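Local coordinates for ABC transporter periplasmic substrate-binding protein (Desulfovibrio alaskensis, PDB 5MY5) that probably captures tungstate in the periplasm and hands it to an ABC transporter for uptake into the cell, at residues N38-A46 with I258-F269. The protein carries 2 engineered substitutions. Sequence-based numbering, arbitrary orientation.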
loop_
_atom_site.group_PDB
_atom_site.type_symbol
_atom_site.label_atom_id
_atom_site.label_comp_id
_atom_site.label_asym_id
_atom_site.label_seq_id
_atom_site.Cartn_x
_atom_site.Cartn_y
_atom_site.Cartn_z
ATOM N N ASN A 38 -0.306 0.596 10.044
ATOM C CA ASN A 38 0.023 -0.809 10.316
ATOM C C ASN A 38 1.443 -1.241 10.053
ATOM O O ASN A 38 1.885 -2.161 10.768
ATOM C CB ASN A 38 -0.917 -1.756 9.607
ATOM C CG ASN A 38 -2.330 -1.665 10.149
ATOM O OD1 ASN A 38 -2.550 -1.174 11.234
ATOM N ND2 ASN A 38 -3.275 -2.143 9.365
ATOM N N THR A 39 2.162 -0.640 9.096
ATOM C CA THR A 39 3.538 -1.048 8.778
ATOM C C THR A 39 4.474 -0.667 9.914
ATOM O O THR A 39 5.580 -1.190 9.977
ATOM C CB THR A 39 4.125 -0.357 7.506
ATOM O OG1 THR A 39 4.224 1.076 7.679
ATOM C CG2 THR A 39 3.256 -0.662 6.247
ATOM N N GLY A 40 4.099 0.357 10.665
ATOM C CA GLY A 40 4.945 0.937 11.709
ATOM C C GLY A 40 6.049 1.871 11.239
ATOM O O GLY A 40 6.834 2.361 12.075
ATOM N N LEU A 41 6.119 2.151 9.933
ATOM C CA LEU A 41 7.144 3.051 9.379
ATOM C C LEU A 41 7.150 4.411 10.104
ATOM O O LEU A 41 8.248 4.897 10.385
ATOM C CB LEU A 41 6.949 3.241 7.883
ATOM C CG LEU A 41 7.972 4.199 7.217
ATOM C CD1 LEU A 41 9.340 3.644 7.221
ATOM C CD2 LEU A 41 7.501 4.564 5.789
ATOM N N LEU A 42 6.024 5.023 10.299
ATOM C CA LEU A 42 5.954 6.359 10.905
ATOM C C LEU A 42 6.399 6.348 12.357
ATOM O O LEU A 42 6.966 7.315 12.830
ATOM C CB LEU A 42 4.534 6.958 10.819
ATOM C CG LEU A 42 4.130 7.327 9.373
ATOM C CD1 LEU A 42 2.682 7.727 9.357
ATOM C CD2 LEU A 42 5.011 8.429 8.766
ATOM N N ASP A 43 6.188 5.221 13.065
ATOM C CA ASP A 43 6.709 5.119 14.442
ATOM C C ASP A 43 8.213 5.162 14.461
ATOM O O ASP A 43 8.763 5.609 15.476
ATOM C CB ASP A 43 6.235 3.830 15.096
ATOM C CG ASP A 43 4.756 3.781 15.247
ATOM O OD1 ASP A 43 4.159 4.706 15.758
ATOM O OD2 ASP A 43 4.120 2.768 14.875
ATOM N N ASP A 44 8.872 4.660 13.443
ATOM C CA ASP A 44 10.326 4.809 13.292
ATOM C C ASP A 44 10.756 6.151 12.812
ATOM O O ASP A 44 11.745 6.720 13.295
ATOM C CB ASP A 44 10.843 3.758 12.291
ATOM C CG ASP A 44 11.604 2.659 12.925
ATOM O OD1 ASP A 44 11.064 2.043 13.889
ATOM O OD2 ASP A 44 12.723 2.416 12.414
ATOM N N LEU A 45 10.054 6.704 11.800
ATOM C CA LEU A 45 10.464 7.952 11.169
ATOM C C LEU A 45 10.198 9.152 12.030
ATOM O O LEU A 45 10.991 10.129 11.991
ATOM C CB LEU A 45 9.744 8.134 9.801
ATOM C CG LEU A 45 10.203 7.193 8.730
ATOM C CD1 LEU A 45 9.428 7.536 7.439
ATOM C CD2 LEU A 45 11.731 7.173 8.434
ATOM N N ALA A 46 9.059 9.167 12.691
ATOM C CA ALA A 46 8.623 10.397 13.374
ATOM C C ALA A 46 9.651 10.925 14.448
ATOM O O ALA A 46 10.006 12.094 14.431
ATOM C CB ALA A 46 7.247 10.277 13.947
ATOM N N ILE A 258 14.357 4.917 4.804
ATOM C CA ILE A 258 13.115 4.224 4.382
ATOM C C ILE A 258 13.502 2.885 3.735
ATOM O O ILE A 258 12.889 1.819 4.064
ATOM C CB ILE A 258 12.390 5.120 3.416
ATOM C CG1 ILE A 258 11.797 6.321 4.191
ATOM C CG2 ILE A 258 11.285 4.355 2.646
ATOM C CD1 ILE A 258 11.260 7.368 3.291
ATOM N N GLY A 259 14.498 2.873 2.891
ATOM C CA GLY A 259 14.958 1.638 2.203
ATOM C C GLY A 259 15.505 0.592 3.169
ATOM O O GLY A 259 15.314 -0.692 3.006
ATOM N N ASP A 260 16.131 1.067 4.240
ATOM C CA ASP A 260 16.586 0.155 5.309
ATOM C C ASP A 260 15.580 -0.294 6.364
ATOM O O ASP A 260 15.881 -1.155 7.179
ATOM C CB ASP A 260 17.765 0.848 6.003
ATOM C CG ASP A 260 19.008 0.866 5.141
ATOM O OD1 ASP A 260 19.049 0.170 4.145
ATOM O OD2 ASP A 260 19.923 1.647 5.461
ATOM N N PHE A 261 14.343 0.226 6.338
ATOM C CA PHE A 261 13.309 -0.160 7.283
ATOM C C PHE A 261 12.965 -1.611 7.069
ATOM O O PHE A 261 12.913 -2.080 5.937
ATOM C CB PHE A 261 12.023 0.708 7.082
ATOM C CG PHE A 261 10.883 0.337 7.971
ATOM C CD1 PHE A 261 10.885 0.694 9.296
ATOM C CD2 PHE A 261 9.821 -0.447 7.507
ATOM C CE1 PHE A 261 9.858 0.364 10.147
ATOM C CE2 PHE A 261 8.808 -0.757 8.392
ATOM C CZ PHE A 261 8.821 -0.381 9.669
ATOM N N LYS A 262 12.828 -2.309 8.140
ATOM C CA LYS A 262 12.469 -3.757 8.147
ATOM C C LYS A 262 11.259 -4.030 8.915
ATOM O O LYS A 262 11.037 -3.499 10.002
ATOM C CB LYS A 262 13.561 -4.598 8.875
ATOM C CG LYS A 262 14.965 -4.332 8.414
ATOM C CD LYS A 262 15.220 -5.034 7.134
ATOM C CE LYS A 262 16.621 -4.651 6.620
ATOM N NZ LYS A 262 16.704 -5.060 5.262
ATOM N N LEU A 263 10.443 -4.943 8.405
ATOM C CA LEU A 263 9.374 -5.549 9.129
ATOM C C LEU A 263 9.712 -6.993 9.400
ATOM O O LEU A 263 10.006 -7.707 8.453
ATOM C CB LEU A 263 8.074 -5.454 8.242
ATOM C CG LEU A 263 6.860 -6.073 8.906
ATOM C CD1 LEU A 263 6.433 -5.329 10.159
ATOM C CD2 LEU A 263 5.636 -6.260 7.959
ATOM N N MET A 264 9.818 -7.353 10.681
ATOM C CA MET A 264 10.285 -8.678 11.093
ATOM C C MET A 264 11.518 -9.078 10.301
ATOM O O MET A 264 11.646 -10.166 9.762
ATOM C CB MET A 264 9.194 -9.710 10.972
ATOM C CG MET A 264 8.077 -9.336 11.888
ATOM S SD MET A 264 6.655 -10.399 11.741
ATOM C CE MET A 264 5.621 -9.463 12.848
ATOM N N GLY A 265 12.461 -8.148 10.170
ATOM C CA GLY A 265 13.701 -8.421 9.503
ATOM C C GLY A 265 13.801 -8.384 8.000
ATOM O O GLY A 265 14.844 -8.608 7.377
ATOM N N LYS A 266 12.664 -8.039 7.370
ATOM C CA LYS A 266 12.546 -8.077 5.926
ATOM C C LYS A 266 12.221 -6.706 5.341
ATOM O O LYS A 266 11.488 -5.908 5.930
ATOM C CB LYS A 266 11.437 -9.083 5.609
ATOM C CG LYS A 266 11.925 -10.511 5.862
ATOM C CD LYS A 266 11.215 -11.613 5.171
ATOM C CE LYS A 266 11.798 -12.965 5.528
ATOM N NZ LYS A 266 11.185 -14.008 4.669
ATOM N N ALA A 267 12.675 -6.464 4.141
ATOM C CA ALA A 267 12.498 -5.170 3.446
ATOM C C ALA A 267 10.998 -4.983 3.076
ATOM O O ALA A 267 10.291 -5.991 2.807
ATOM C CB ALA A 267 13.288 -5.139 2.147
ATOM N N LEU A 268 10.540 -3.716 3.114
ATOM C CA LEU A 268 9.147 -3.429 2.783
ATOM C C LEU A 268 9.003 -2.295 1.809
ATOM O O LEU A 268 8.141 -2.367 0.884
ATOM C CB LEU A 268 8.402 -3.240 4.097
ATOM C CG LEU A 268 6.900 -3.212 4.168
ATOM C CD1 LEU A 268 6.383 -4.620 3.934
ATOM C CD2 LEU A 268 6.483 -2.754 5.520
ATOM N N PHE A 269 9.771 -1.221 1.955
ATOM C CA PHE A 269 9.670 -0.040 1.091
ATOM C C PHE A 269 10.881 0.169 0.206
ATOM O O PHE A 269 11.999 0.026 0.729
ATOM C CB PHE A 269 9.504 1.175 1.972
ATOM C CG PHE A 269 8.254 1.205 2.793
ATOM C CD1 PHE A 269 6.993 1.648 2.256
ATOM C CD2 PHE A 269 8.263 0.783 4.099
ATOM C CE1 PHE A 269 5.860 1.722 3.064
ATOM C CE2 PHE A 269 7.163 0.887 4.870
ATOM C CZ PHE A 269 5.956 1.269 4.370
#
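Thr39 meets the 258-269 segment on two fronts. Its carbonyl O lies 3.4 Å from Phe261 CZ, at the edge of that ring and near its plane, while its side chain turns to the other phenylalanine: OG1 sits in the plane of the Phe269 ring, 3.7 Å from CZ, and CB packs on Leu268 CD2. With chi1 at 63°, OG1 is tucked between the backbone N and the carbonyl carbon of its own residue, and from there it accepts a nearly straight hydrogen bond from Leu41 N (3.1 Å, 168°). That closes an ST turn; the hydroxyl in turn donates to Thr36 O, so it is used both ways and bridges the end of helix 34-39 and the start of helix 41-53. Gly40, at positive phi, makes the kink and is the N-cap of the second helix, with its carbonyl carbon 3.9 Å from Phe261 CZ. Next comes Leu41, whose two methyls are divided between two rings, one each. CD1 lies over one face of Phe261, 4.0 Å from its centroid, and CD2 does the same over a face of Phe269, both as CH-pi contacts displaced toward the rim. One turn on, the Asp44 carboxylate stands at the edge of the Phe261 ring, its plane 79° from that of the ring. Leu45 makes a separate, looser contact, CD1 lying 4.2 Å from Ile258 CG1. Met103 of strand 100-112 touches Leu41, Ile258 and Phe269, continuing the apolar cluster. No hydrogen bond crosses between the segments: an apolar core has polar oxygens at its ring edges. Strand 266-271, which carries Phe269, pairs antiparallel with strand 100-112, so the contact lays the helix 34-39/41-53 junction against the chain's C-terminal return to the sheet of a periplasmic binding protein fold.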